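Local coordinates for protein diaminopimelate decarboxylase (Methanocaldococcus jannaschii, PDB 1TUF) that catalyses the pyridoxal-phosphate-dependent decarboxylation of meso-diaminopimelate to L-lysine, the last step of lysine biosynthesis by the diaminopimelate pathway, working as a homodimer, at residues G59-V64 / M284-L289; F51-E56 / L267-I272; V228-V233 / L276-K281. One frame throughout, in Å; residues are numbered along the deposited sequence.

Contact 1 (G59-V64 / M284-L289); sequences GKEFIV and MPNLIL
Phe62 lays one edge of its ring against Leu289, CE1 lying 3.9 Å from CD1 of that leucine, while CD1 of the phenylalanine meets CG of Leu287 at 4.1 Å. With CG anti to the backbone N (chi1 164°), the ring leans toward the neighbouring strand and bridges two leucines on one face of the sheet; it also stacks on Phe51 of the covering helical layer. Ile63 and Ile288 pair on the other face. The backbones run parallel and in register: Leu287 turns both its N and its O to the 59-64 segment, bonding Glu61 O at 3.0 Å and Ile63 N at 2.9 Å, and Leu289 N then reaches Ile63 O. Just before strand 62-67 begins, side chains add to the backbone bonds. Asn286 OD1 accepts from Glu61 N at 2.8 Å in a bent bond (143° at the hydrogen), while its ND2 is held by Asp244. Lys60, bent at chi2 and chi4, folds its NZ back to Met284 O at 2.8 Å, and Glu283 supplies a salt bridge to the same ammonium. Joining strand 62-67 to strand 286-289, some 220 residues later, closes the parallel TIM barrel of the pyridoxal-binding domain.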
ATOM      1  N   GLY A  59     -28.521  31.687  -6.866  1.00 56.83           N
ATOM      2  CA  GLY A  59     -28.179  32.038  -8.230  1.00 55.43           C
ATOM      3  C   GLY A  59     -26.695  31.866  -8.491  1.00 54.86           C
ATOM      4  O   GLY A  59     -26.134  32.470  -9.409  1.00 55.33           O
ATOM      5  N   LYS A  60     -26.053  31.039  -7.670  1.00 53.46           N
ATOM      6  CA  LYS A  60     -24.626  30.762  -7.800  1.00 51.80           C
ATOM      7  C   LYS A  60     -24.446  29.320  -8.225  1.00 50.61           C
ATOM      8  O   LYS A  60     -25.411  28.554  -8.258  1.00 51.51           O
ATOM      9  CB  LYS A  60     -23.905  31.006  -6.472  1.00 50.31           C
ATOM     10  CG  LYS A  60     -23.665  32.467  -6.168  1.00 49.20           C
ATOM     11  CD  LYS A  60     -22.586  33.029  -7.072  1.00 49.73           C
ATOM     12  CE  LYS A  60     -22.514  34.546  -6.967  1.00 49.36           C
ATOM     13  NZ  LYS A  60     -22.469  35.010  -5.554  1.00 48.95           N
ATOM     14  N   GLU A  61     -23.209  28.951  -8.545  1.00 48.94           N
ATOM     15  CA  GLU A  61     -22.912  27.594  -8.986  1.00 47.19           C
ATOM     16  C   GLU A  61     -22.531  26.612  -7.889  1.00 42.74           C
ATOM     17  O   GLU A  61     -21.945  26.970  -6.874  1.00 39.04           O
ATOM     18  CB  GLU A  61     -21.786  27.603 -10.030  1.00 50.53           C
ATOM     19  CG  GLU A  61     -22.199  27.967 -11.451  1.00 57.19           C
ATOM     20  CD  GLU A  61     -21.091  27.679 -12.476  1.00 62.00           C
ATOM     21  OE1 GLU A  61     -19.943  28.154 -12.276  1.00 64.42           O
ATOM     22  OE2 GLU A  61     -21.370  26.978 -13.481  1.00 62.36           O
ATOM     23  N   PHE A  62     -22.896  25.358  -8.111  1.00 41.77           N
ATOM     24  CA  PHE A  62     -22.547  24.276  -7.207  1.00 41.79           C
ATOM     25  C   PHE A  62     -21.646  23.366  -8.042  1.00 41.09           C
ATOM     26  O   PHE A  62     -22.085  22.801  -9.049  1.00 40.66           O
ATOM     27  CB  PHE A  62     -23.770  23.481  -6.767  1.00 39.95           C
ATOM     28  CG  PHE A  62     -23.421  22.151  -6.165  1.00 40.61           C
ATOM     29  CD1 PHE A  62     -22.769  22.078  -4.934  1.00 39.54           C
ATOM     30  CD2 PHE A  62     -23.680  20.972  -6.858  1.00 40.31           C
ATOM     31  CE1 PHE A  62     -22.376  20.849  -4.406  1.00 39.87           C
ATOM     32  CE2 PHE A  62     -23.290  19.737  -6.338  1.00 40.19           C
ATOM     33  CZ  PHE A  62     -22.637  19.675  -5.112  1.00 38.52           C
ATOM     34  N   ILE A  63     -20.394  23.227  -7.627  1.00 40.81           N
ATOM     35  CA  ILE A  63     -19.447  22.410  -8.370  1.00 40.25           C
ATOM     36  C   ILE A  63     -18.962  21.185  -7.611  1.00 39.19           C
ATOM     37  O   ILE A  63     -18.559  21.271  -6.448  1.00 37.54           O
ATOM     38  CB  ILE A  63     -18.215  23.237  -8.784  1.00 42.72           C
ATOM     39  CG1 ILE A  63     -18.670  24.545  -9.449  1.00 42.66           C
ATOM     40  CG2 ILE A  63     -17.337  22.411  -9.744  1.00 44.16           C
ATOM     41  CD1 ILE A  63     -17.573  25.592  -9.599  1.00 40.94           C
ATOM     42  N   VAL A  64     -19.012  20.042  -8.288  1.00 38.77           N
ATOM     43  CA  VAL A  64     -18.556  18.779  -7.724  1.00 38.12           C
ATOM     44  C   VAL A  64     -17.167  18.462  -8.263  1.00 36.76           C
ATOM     45  O   VAL A  64     -17.022  18.047  -9.413  1.00 36.41           O
ATOM     46  CB  VAL A  64     -19.465  17.603  -8.116  1.00 38.60           C
ATOM     47  CG1 VAL A  64     -18.880  16.317  -7.552  1.00 37.28           C
ATOM     48  CG2 VAL A  64     -20.883  17.819  -7.604  1.00 39.31           C
ATOM     49  N   MET A 284     -23.831  35.112  -0.802  1.00 49.26           N
ATOM     50  CA  MET A 284     -23.776  33.667  -0.981  1.00 47.43           C
ATOM     51  C   MET A 284     -22.847  33.298  -2.131  1.00 47.78           C
ATOM     52  O   MET A 284     -23.162  33.530  -3.295  1.00 50.08           O
ATOM     53  CB  MET A 284     -25.170  33.109  -1.245  1.00 45.88           C
ATOM     54  CG  MET A 284     -26.082  33.204  -0.046  1.00 44.51           C
ATOM     55  SD  MET A 284     -25.454  32.235   1.342  1.00 41.04           S
ATOM     56  CE  MET A 284     -24.491  33.468   2.199  1.00 40.43           C
ATOM     57  N   PRO A 285     -21.692  32.695  -1.814  1.00 46.79           N
ATOM     58  CA  PRO A 285     -20.688  32.287  -2.804  1.00 44.72           C
ATOM     59  C   PRO A 285     -20.967  30.956  -3.480  1.00 42.24           C
ATOM     60  O   PRO A 285     -21.920  30.246  -3.132  1.00 41.29           O
ATOM     61  CB  PRO A 285     -19.428  32.204  -1.973  1.00 44.95           C
ATOM     62  CG  PRO A 285     -19.973  31.521  -0.738  1.00 47.73           C
ATOM     63  CD  PRO A 285     -21.255  32.315  -0.456  1.00 47.52           C
ATOM     64  N   ASN A 286     -20.127  30.632  -4.461  1.00 39.05           N
ATOM     65  CA  ASN A 286     -20.239  29.359  -5.159  1.00 36.38           C
ATOM     66  C   ASN A 286     -19.915  28.296  -4.116  1.00 35.33           C
ATOM     67  O   ASN A 286     -19.087  28.515  -3.235  1.00 34.50           O
ATOM     68  CB  ASN A 286     -19.223  29.265  -6.300  1.00 35.19           C
ATOM     69  CG  ASN A 286     -19.617  30.088  -7.510  1.00 34.09           C
ATOM     70  OD1 ASN A 286     -20.596  29.779  -8.194  1.00 35.71           O
ATOM     71  ND2 ASN A 286     -18.850  31.140  -7.787  1.00 26.97           N
ATOM     72  N   LEU A 287     -20.579  27.153  -4.214  1.00 36.32           N
ATOM     73  CA  LEU A 287     -20.366  26.055  -3.285  1.00 38.01           C
ATOM     74  C   LEU A 287     -19.647  24.906  -3.995  1.00 39.40           C
ATOM     75  O   LEU A 287     -20.052  24.488  -5.081  1.00 39.64           O
ATOM     76  CB  LEU A 287     -21.712  25.570  -2.749  1.00 38.91           C
ATOM     77  CG  LEU A 287     -21.693  24.390  -1.770  1.00 42.48           C
ATOM     78  CD1 LEU A 287     -20.830  24.725  -0.552  1.00 41.44           C
ATOM     79  CD2 LEU A 287     -23.123  24.079  -1.342  1.00 42.55           C
ATOM     80  N   ILE A 288     -18.580  24.403  -3.382  1.00 39.54           N
ATOM     81  CA  ILE A 288     -17.822  23.296  -3.958  1.00 38.10           C
ATOM     82  C   ILE A 288     -17.591  22.164  -2.949  1.00 38.26           C
ATOM     83  O   ILE A 288     -17.265  22.406  -1.783  1.00 38.84           O
ATOM     84  CB  ILE A 288     -16.437  23.756  -4.464  1.00 37.68           C
ATOM     85  CG1 ILE A 288     -16.586  24.953  -5.396  1.00 35.66           C
ATOM     86  CG2 ILE A 288     -15.749  22.610  -5.214  1.00 37.13           C
ATOM     87  CD1 ILE A 288     -15.276  25.470  -5.916  1.00 35.13           C
ATOM     88  N   LEU A 289     -17.770  20.931  -3.414  1.00 37.43           N
ATOM     89  CA  LEU A 289     -17.555  19.731  -2.609  1.00 36.78           C
ATOM     90  C   LEU A 289     -16.561  18.852  -3.369  1.00 36.13           C
ATOM     91  O   LEU A 289     -16.539  18.857  -4.603  1.00 35.49           O
ATOM     92  CB  LEU A 289     -18.868  18.967  -2.409  1.00 34.79           C
ATOM     93  CG  LEU A 289     -19.912  19.610  -1.497  1.00 37.44           C
ATOM     94  CD1 LEU A 289     -21.113  18.690  -1.367  1.00 35.75           C
ATOM     95  CD2 LEU A 289     -19.312  19.886  -0.130  1.00 36.82           C
TER

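Contact 2 (F51-E56 / L267-I272); sequences FKRWEE and LADAII
Two different first torsions set up this contact: Phe51 places CG anti to its carbonyl carbon (chi1 -83°), whereas Arg53 has CG opposite the backbone N (chi1 178°) and runs extended as far as NE. The phenyl ring thereby points at helix 264-276, CZ leading, and the arginine arches across the same helix one turn further on. Ala268 sits over one face of the Phe51 ring, its CB 3.6 Å from the centroid, a CH-pi contact made almost exactly over the centre. Leu267 comes at the rim instead, with CD1 in the ring plane and 3.4 Å from CZ of Phe51. The ring comes right up to the helix backbone at Ala268, CZ of Phe51 lying 3.4 Å from its CA, an approach that the short alanine side chain permits.

Ile272 is shared by three side chains. Its CG2 lies over the centre of the Arg53 guanidinium, 3.4 Å from CZ, a methyl packed flat on a charged group; its CG1, on the other branch, approaches CE3 of Trp54 at 4.4 Å, and its CD1 meets CD1 of Phe51 at 4.2 Å. Asp269 OD1 stands at the edge of the guanidinium, in its plane, but at 3.9 Å from NH1 the salt bridge is long, and the carboxylate is turned 45° from the guanidinium. The stronger partners of these charges are others: Glu57 pairs with NE of Arg53 and Lys265 with OD2 of Asp269, while Asn273 bonds NH2 of Arg53. On the barrel side, Phe51 and Trp54 also pack on Leu287 of strand 286-289. The chemistry implies that apolar and CH-pi packing carries the union of this turn with helix 264-276, while the charged network around Arg53 probably fixes the guanidinium plane over Ile272.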
ATOM      1  N   PHE A  51     -28.397  19.033  -4.812  1.00 53.41           N
ATOM      2  CA  PHE A  51     -27.831  20.349  -4.582  1.00 53.41           C
ATOM      3  C   PHE A  51     -28.330  21.422  -5.543  1.00 55.85           C
ATOM      4  O   PHE A  51     -27.971  22.597  -5.400  1.00 55.03           O
ATOM      5  CB  PHE A  51     -26.305  20.263  -4.646  1.00 52.42           C
ATOM      6  CG  PHE A  51     -25.667  19.822  -3.360  1.00 49.78           C
ATOM      7  CD1 PHE A  51     -25.260  20.764  -2.420  1.00 48.52           C
ATOM      8  CD2 PHE A  51     -25.479  18.471  -3.083  1.00 48.53           C
ATOM      9  CE1 PHE A  51     -24.673  20.374  -1.222  1.00 47.49           C
ATOM     10  CE2 PHE A  51     -24.892  18.065  -1.887  1.00 47.97           C
ATOM     11  CZ  PHE A  51     -24.488  19.020  -0.954  1.00 47.48           C
ATOM     12  N   LYS A  52     -29.147  21.027  -6.519  1.00 57.93           N
ATOM     13  CA  LYS A  52     -29.676  21.985  -7.492  1.00 60.57           C
ATOM     14  C   LYS A  52     -30.357  23.144  -6.788  1.00 60.29           C
ATOM     15  O   LYS A  52     -30.542  24.219  -7.358  1.00 59.89           O
ATOM     16  CB  LYS A  52     -30.672  21.313  -8.442  1.00 63.33           C
ATOM     17  CG  LYS A  52     -30.028  20.688  -9.680  1.00 66.95           C
ATOM     18  CD  LYS A  52     -31.075  20.011 -10.570  1.00 69.41           C
ATOM     19  CE  LYS A  52     -30.432  19.333 -11.773  1.00 70.56           C
ATOM     20  NZ  LYS A  52     -31.426  18.561 -12.570  1.00 72.16           N
ATOM     21  N   ARG A  53     -30.719  22.910  -5.536  1.00 59.22           N
ATOM     22  CA  ARG A  53     -31.373  23.915  -4.728  1.00 59.06           C
ATOM     23  C   ARG A  53     -30.478  25.136  -4.508  1.00 58.16           C
ATOM     24  O   ARG A  53     -30.969  26.246  -4.290  1.00 58.27           O
ATOM     25  CB  ARG A  53     -31.767  23.301  -3.385  1.00 59.59           C
ATOM     26  CG  ARG A  53     -32.431  24.265  -2.429  1.00 60.25           C
ATOM     27  CD  ARG A  53     -32.653  23.610  -1.080  1.00 61.28           C
ATOM     28  NE  ARG A  53     -32.903  24.604  -0.044  1.00 60.52           N
ATOM     29  CZ  ARG A  53     -32.891  24.344   1.257  1.00 60.24           C
ATOM     30  NH1 ARG A  53     -32.643  23.114   1.686  1.00 59.41           N
ATOM     31  NH2 ARG A  53     -33.119  25.320   2.130  1.00 61.61           N
ATOM     32  N   TRP A  54     -29.166  24.936  -4.586  1.00 56.40           N
ATOM     33  CA  TRP A  54     -28.224  26.028  -4.365  1.00 55.40           C
ATOM     34  C   TRP A  54     -28.174  27.064  -5.493  1.00 58.10           C
ATOM     35  O   TRP A  54     -27.900  28.240  -5.249  1.00 56.73           O
ATOM     36  CB  TRP A  54     -26.820  25.462  -4.111  1.00 48.97           C
ATOM     37  CG  TRP A  54     -25.822  26.512  -3.755  1.00 42.37           C
ATOM     38  CD1 TRP A  54     -24.837  27.005  -4.551  1.00 40.09           C
ATOM     39  CD2 TRP A  54     -25.742  27.232  -2.521  1.00 40.14           C
ATOM     40  NE1 TRP A  54     -24.141  27.992  -3.892  1.00 39.18           N
ATOM     41  CE2 TRP A  54     -24.677  28.152  -2.643  1.00 39.74           C
ATOM     42  CE3 TRP A  54     -26.465  27.191  -1.324  1.00 39.49           C
ATOM     43  CZ2 TRP A  54     -24.317  29.025  -1.610  1.00 39.99           C
ATOM     44  CZ3 TRP A  54     -26.109  28.055  -0.299  1.00 38.65           C
ATOM     45  CH2 TRP A  54     -25.041  28.962  -0.449  1.00 39.56           C
ATOM     46  N   GLU A  55     -28.431  26.629  -6.724  1.00 62.33           N
ATOM     47  CA  GLU A  55     -28.411  27.541  -7.867  1.00 66.09           C
ATOM     48  C   GLU A  55     -29.826  28.048  -8.139  1.00 66.59           C
ATOM     49  O   GLU A  55     -30.213  28.284  -9.281  1.00 67.84           O
ATOM     50  CB  GLU A  55     -27.859  26.840  -9.120  1.00 69.29           C
ATOM     51  CG  GLU A  55     -27.494  27.803 -10.264  1.00 74.41           C
ATOM     52  CD  GLU A  55     -27.008  27.094 -11.527  1.00 77.73           C
ATOM     53  OE1 GLU A  55     -27.825  26.408 -12.185  1.00 78.59           O
ATOM     54  OE2 GLU A  55     -25.806  27.224 -11.861  1.00 78.86           O
ATOM     55  N   GLU A  56     -30.605  28.195  -7.077  1.00 66.13           N
ATOM     56  CA  GLU A  56     -31.962  28.683  -7.212  1.00 65.89           C
ATOM     57  C   GLU A  56     -32.147  29.769  -6.170  1.00 66.11           C
ATOM     58  O   GLU A  56     -32.598  30.877  -6.471  1.00 65.69           O
ATOM     59  CB  GLU A  56     -32.976  27.557  -6.977  1.00 65.16           C
ATOM     60  CG  GLU A  56     -32.744  26.315  -7.833  1.00 63.39           C
ATOM     61  CD  GLU A  56     -33.836  25.266  -7.664  1.00 63.40           C
ATOM     62  OE1 GLU A  56     -34.288  25.046  -6.519  1.00 63.51           O
ATOM     63  OE2 GLU A  56     -34.235  24.652  -8.677  1.00 63.91           O
ATOM     64  N   LEU A 267     -27.131  15.371   3.209  1.00 51.72           N
ATOM     65  CA  LEU A 267     -25.942  16.220   3.294  1.00 49.73           C
ATOM     66  C   LEU A 267     -26.218  17.590   2.682  1.00 49.00           C
ATOM     67  O   LEU A 267     -25.733  18.615   3.170  1.00 48.04           O
ATOM     68  CB  LEU A 267     -24.767  15.530   2.578  1.00 48.66           C
ATOM     69  CG  LEU A 267     -23.336  16.083   2.646  1.00 48.90           C
ATOM     70  CD1 LEU A 267     -23.166  17.227   1.677  1.00 50.39           C
ATOM     71  CD2 LEU A 267     -23.003  16.515   4.059  1.00 47.01           C
ATOM     72  N   ALA A 268     -27.006  17.603   1.612  1.00 48.55           N
ATOM     73  CA  ALA A 268     -27.347  18.852   0.938  1.00 49.10           C
ATOM     74  C   ALA A 268     -28.177  19.750   1.852  1.00 48.34           C
ATOM     75  O   ALA A 268     -27.862  20.928   2.039  1.00 46.86           O
ATOM     76  CB  ALA A 268     -28.114  18.558  -0.338  1.00 49.56           C
ATOM     77  N   ASP A 269     -29.235  19.189   2.423  1.00 46.76           N
ATOM     78  CA  ASP A 269     -30.091  19.956   3.307  1.00 48.21           C
ATOM     79  C   ASP A 269     -29.294  20.529   4.461  1.00 47.81           C
ATOM     80  O   ASP A 269     -29.414  21.714   4.778  1.00 47.29           O
ATOM     81  CB  ASP A 269     -31.225  19.085   3.839  1.00 49.77           C
ATOM     82  CG  ASP A 269     -32.077  18.521   2.734  1.00 50.95           C
ATOM     83  OD1 ASP A 269     -32.296  19.239   1.734  1.00 53.06           O
ATOM     84  OD2 ASP A 269     -32.535  17.365   2.859  1.00 54.07           O
ATOM     85  N   ALA A 270     -28.468  19.691   5.081  1.00 48.19           N
ATOM     86  CA  ALA A 270     -27.652  20.135   6.206  1.00 47.62           C
ATOM     87  C   ALA A 270     -26.751  21.309   5.848  1.00 46.54           C
ATOM     88  O   ALA A 270     -26.703  22.306   6.569  1.00 46.95           O
ATOM     89  CB  ALA A 270     -26.811  18.981   6.727  1.00 50.12           C
ATOM     90  N   ILE A 271     -26.031  21.192   4.738  1.00 46.31           N
ATOM     91  CA  ILE A 271     -25.127  22.261   4.321  1.00 45.71           C
ATOM     92  C   ILE A 271     -25.882  23.492   3.843  1.00 46.80           C
ATOM     93  O   ILE A 271     -25.685  24.592   4.364  1.00 46.12           O
ATOM     94  CB  ILE A 271     -24.179  21.783   3.186  1.00 43.37           C
ATOM     95  CG1 ILE A 271     -23.228  20.715   3.722  1.00 42.48           C
ATOM     96  CG2 ILE A 271     -23.392  22.956   2.619  1.00 38.87           C
ATOM     97  CD1 ILE A 271     -22.175  20.278   2.729  1.00 40.38           C
ATOM     98  N   ILE A 272     -26.738  23.295   2.842  1.00 47.06           N
ATOM     99  CA  ILE A 272     -27.521  24.380   2.264  1.00 48.63           C
ATOM    100  C   ILE A 272     -28.199  25.240   3.327  1.00 48.98           C
ATOM    101  O   ILE A 272     -28.034  26.462   3.336  1.00 49.17           O
ATOM    102  CB  ILE A 272     -28.576  23.820   1.275  1.00 49.10           C
ATOM    103  CG1 ILE A 272     -27.861  23.265   0.043  1.00 48.83           C
ATOM    104  CG2 ILE A 272     -29.561  24.911   0.870  1.00 49.87           C
ATOM    105  CD1 ILE A 272     -28.754  22.522  -0.926  1.00 48.39           C
TER

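Contact 3 (V228-V233 / L276-K281); sequences VMDFVV and LKYKDK
Between two of the helices that surround the barrel, a turn at the end of helix 264-276 is held to helix 218-236 mainly by Tyr278, away from the cofactor and substrate sites. Tyr278 points its ring at the helix and offers one face to Met229, whose CB stands 3.6 Å from the ring centroid, 7° off the normal, in a CH-pi contact. Further along that methionine, bends at chi2 and chi3 leave SD oblique to the ring, 5.1 Å from its centroid, a looser Met-aromatic contact. The ring belongs to a type I beta turn running from Leu276 to Lys279, the first part of the connection from the outer helix to strand 286-289 in this TIM barrel. At the ring's far end Tyr278 OH donates to Asp230 OD1 at 2.6 Å, reaching the oxygen from above the carboxylate plane, 41° out of it. Arg226 makes a long, weak ion pair with the other carboxylate oxygen. Val233, one helical turn after Met229, brings CG1 to the ring edge, 3.6 Å from CD2 of Tyr278. The same methyl also touches Lys281 CB at 3.8 Å, where the chain continues past the turn.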
ATOM      1  N   VAL A 228     -16.891  27.290   9.157  1.00 48.43           N
ATOM      2  CA  VAL A 228     -16.259  27.841   7.969  1.00 48.58           C
ATOM      3  C   VAL A 228     -16.935  29.157   7.621  1.00 47.97           C
ATOM      4  O   VAL A 228     -16.266  30.159   7.360  1.00 47.12           O
ATOM      5  CB  VAL A 228     -16.387  26.903   6.763  1.00 49.51           C
ATOM      6  CG1 VAL A 228     -15.865  27.612   5.515  1.00 47.58           C
ATOM      7  CG2 VAL A 228     -15.603  25.608   7.011  1.00 48.61           C
ATOM      8  N   MET A 229     -18.266  29.143   7.619  1.00 47.39           N
ATOM      9  CA  MET A 229     -19.043  30.340   7.309  1.00 47.21           C
ATOM     10  C   MET A 229     -18.781  31.441   8.336  1.00 45.30           C
ATOM     11  O   MET A 229     -18.739  32.622   7.981  1.00 44.80           O
ATOM     12  CB  MET A 229     -20.536  30.000   7.237  1.00 48.50           C
ATOM     13  CG  MET A 229     -20.950  29.304   5.947  1.00 50.27           C
ATOM     14  SD  MET A 229     -20.843  30.411   4.516  1.00 54.50           S
ATOM     15  CE  MET A 229     -19.231  30.043   3.958  1.00 53.08           C
ATOM     16  N   ASP A 230     -18.595  31.061   9.601  1.00 43.25           N
ATOM     17  CA  ASP A 230     -18.293  32.046  10.639  1.00 43.32           C
ATOM     18  C   ASP A 230     -17.003  32.788  10.271  1.00 41.92           C
ATOM     19  O   ASP A 230     -16.872  33.983  10.522  1.00 42.44           O
ATOM     20  CB  ASP A 230     -18.115  31.386  12.017  1.00 44.42           C
ATOM     21  CG  ASP A 230     -19.438  30.976  12.660  1.00 46.31           C
ATOM     22  OD1 ASP A 230     -20.512  31.417  12.193  1.00 47.74           O
ATOM     23  OD2 ASP A 230     -19.402  30.211  13.650  1.00 46.46           O
ATOM     24  N   PHE A 231     -16.053  32.076   9.671  1.00 41.56           N
ATOM     25  CA  PHE A 231     -14.787  32.690   9.276  1.00 41.05           C
ATOM     26  C   PHE A 231     -14.989  33.640   8.088  1.00 41.59           C
ATOM     27  O   PHE A 231     -14.294  34.654   7.959  1.00 41.30           O
ATOM     28  CB  PHE A 231     -13.766  31.601   8.919  1.00 39.27           C
ATOM     29  CG  PHE A 231     -12.401  32.133   8.582  1.00 35.82           C
ATOM     30  CD1 PHE A 231     -11.647  32.809   9.535  1.00 33.06           C
ATOM     31  CD2 PHE A 231     -11.873  31.962   7.305  1.00 34.69           C
ATOM     32  CE1 PHE A 231     -10.387  33.309   9.222  1.00 33.17           C
ATOM     33  CE2 PHE A 231     -10.614  32.457   6.981  1.00 34.13           C
ATOM     34  CZ  PHE A 231      -9.869  33.134   7.941  1.00 33.36           C
ATOM     35  N   VAL A 232     -15.951  33.308   7.231  1.00 42.34           N
ATOM     36  CA  VAL A 232     -16.252  34.127   6.066  1.00 43.47           C
ATOM     37  C   VAL A 232     -16.787  35.490   6.487  1.00 44.38           C
ATOM     38  O   VAL A 232     -16.452  36.508   5.864  1.00 44.39           O
ATOM     39  CB  VAL A 232     -17.295  33.447   5.146  1.00 44.18           C
ATOM     40  CG1 VAL A 232     -17.575  34.330   3.927  1.00 42.36           C
ATOM     41  CG2 VAL A 232     -16.784  32.081   4.707  1.00 42.24           C
ATOM     42  N   VAL A 233     -17.621  35.519   7.531  1.00 44.76           N
ATOM     43  CA  VAL A 233     -18.165  36.795   8.011  1.00 45.36           C
ATOM     44  C   VAL A 233     -17.019  37.568   8.639  1.00 45.99           C
ATOM     45  O   VAL A 233     -16.910  38.785   8.477  1.00 46.07           O
ATOM     46  CB  VAL A 233     -19.321  36.629   9.065  1.00 43.73           C
ATOM     47  CG1 VAL A 233     -20.348  35.620   8.572  1.00 44.40           C
ATOM     48  CG2 VAL A 233     -18.774  36.225  10.415  1.00 45.50           C
ATOM     49  N   LEU A 276     -27.294  29.124   4.168  1.00 51.48           N
ATOM     50  CA  LEU A 276     -28.318  30.155   4.059  1.00 51.77           C
ATOM     51  C   LEU A 276     -28.444  31.048   5.300  1.00 52.00           C
ATOM     52  O   LEU A 276     -28.712  32.244   5.182  1.00 51.24           O
ATOM     53  CB  LEU A 276     -29.665  29.502   3.711  1.00 51.19           C
ATOM     54  CG  LEU A 276     -29.711  28.809   2.336  1.00 50.57           C
ATOM     55  CD1 LEU A 276     -31.060  28.121   2.116  1.00 50.54           C
ATOM     56  CD2 LEU A 276     -29.452  29.834   1.248  1.00 48.58           C
ATOM     57  N   LYS A 277     -28.229  30.483   6.484  1.00 52.61           N
ATOM     58  CA  LYS A 277     -28.318  31.269   7.712  1.00 52.18           C
ATOM     59  C   LYS A 277     -27.346  32.445   7.715  1.00 53.47           C
ATOM     60  O   LYS A 277     -27.298  33.208   8.678  1.00 54.50           O
ATOM     61  CB  LYS A 277     -28.042  30.398   8.936  1.00 50.60           C
ATOM     62  CG  LYS A 277     -28.995  29.238   9.114  1.00 50.31           C
ATOM     63  CD  LYS A 277     -28.672  28.457  10.387  1.00 51.44           C
ATOM     64  CE  LYS A 277     -29.637  27.284  10.583  1.00 51.38           C
ATOM     65  NZ  LYS A 277     -29.492  26.660  11.938  1.00 52.32           N
ATOM     66  N   TYR A 278     -26.569  32.595   6.644  1.00 54.69           N
ATOM     67  CA  TYR A 278     -25.607  33.694   6.555  1.00 55.95           C
ATOM     68  C   TYR A 278     -25.933  34.536   5.329  1.00 57.87           C
ATOM     69  O   TYR A 278     -25.147  35.392   4.908  1.00 57.54           O
ATOM     70  CB  TYR A 278     -24.168  33.155   6.455  1.00 54.61           C
ATOM     71  CG  TYR A 278     -23.708  32.367   7.669  1.00 53.35           C
ATOM     72  CD1 TYR A 278     -24.292  31.137   7.989  1.00 52.41           C
ATOM     73  CD2 TYR A 278     -22.713  32.868   8.520  1.00 52.03           C
ATOM     74  CE1 TYR A 278     -23.904  30.424   9.127  1.00 50.93           C
ATOM     75  CE2 TYR A 278     -22.315  32.163   9.667  1.00 49.55           C
ATOM     76  CZ  TYR A 278     -22.918  30.942   9.963  1.00 49.84           C
ATOM     77  OH  TYR A 278     -22.555  30.241  11.094  1.00 48.54           O
ATOM     78  N   LYS A 279     -27.108  34.286   4.765  1.00 59.76           N
ATOM     79  CA  LYS A 279     -27.565  34.997   3.578  1.00 62.51           C
ATOM     80  C   LYS A 279     -27.448  36.508   3.750  1.00 64.08           C
ATOM     81  O   LYS A 279     -27.318  37.249   2.779  1.00 63.95           O
ATOM     82  CB  LYS A 279     -29.020  34.619   3.277  1.00 61.95           C
ATOM     83  CG  LYS A 279     -29.554  35.175   1.970  1.00 63.01           C
ATOM     84  CD  LYS A 279     -30.949  34.648   1.683  1.00 62.58           C
ATOM     85  CE  LYS A 279     -31.476  35.188   0.361  1.00 63.33           C
ATOM     86  NZ  LYS A 279     -32.856  34.696   0.064  1.00 63.28           N
ATOM     87  N   ASP A 280     -27.477  36.962   4.995  1.00 66.29           N
ATOM     88  CA  ASP A 280     -27.400  38.387   5.285  1.00 68.76           C
ATOM     89  C   ASP A 280     -26.000  38.946   5.461  1.00 68.42           C
ATOM     90  O   ASP A 280     -25.610  39.886   4.768  1.00 69.08           O
ATOM     91  CB  ASP A 280     -28.216  38.694   6.539  1.00 72.15           C
ATOM     92  CG  ASP A 280     -28.135  37.581   7.570  1.00 74.61           C
ATOM     93  OD1 ASP A 280     -27.029  37.327   8.107  1.00 75.22           O
ATOM     94  OD2 ASP A 280     -29.187  36.955   7.834  1.00 76.55           O
ATOM     95  N   LYS A 281     -25.259  38.373   6.405  1.00 67.28           N
ATOM     96  CA  LYS A 281     -23.906  38.816   6.713  1.00 64.63           C
ATOM     97  C   LYS A 281     -22.987  38.890   5.493  1.00 61.83           C
ATOM     98  O   LYS A 281     -22.276  39.885   5.306  1.00 59.89           O
ATOM     99  CB  LYS A 281     -23.293  37.895   7.771  1.00 67.13           C
ATOM    100  CG  LYS A 281     -24.143  37.727   9.026  1.00 69.52           C
ATOM    101  CD  LYS A 281     -23.383  38.117  10.295  1.00 71.05           C
ATOM    102  CE  LYS A 281     -23.182  39.629  10.400  1.00 72.65           C
ATOM    103  NZ  LYS A 281     -22.365  40.198   9.291  1.00 73.17           N
TER

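Overall arrangement
Contacts 1 and 2 are buried and adjoin, their centres about 9 Å apart, whereas contact 3 lies at the surface, about 14 and 15 Å from them. Moving outward through the barrel, the chemistry changes: backbone hydrogen bonds join the strands of contact 1, while contacts 2 and 3 both set an aliphatic carbon over a ring face; contact 3 adds a direct side-chain hydrogen bond where contact 2 has only a long salt bridge. Leu289 of contact 1 packs its CD1 against CZ of Phe51 in contact 2. Helix 264-276 supplies one side of contact 2 and leads directly into the turn of contact 3, where Leu276 touches Arg53 and Trp54; Met284 of contact 1 in turn packs on Tyr278 and Lys279.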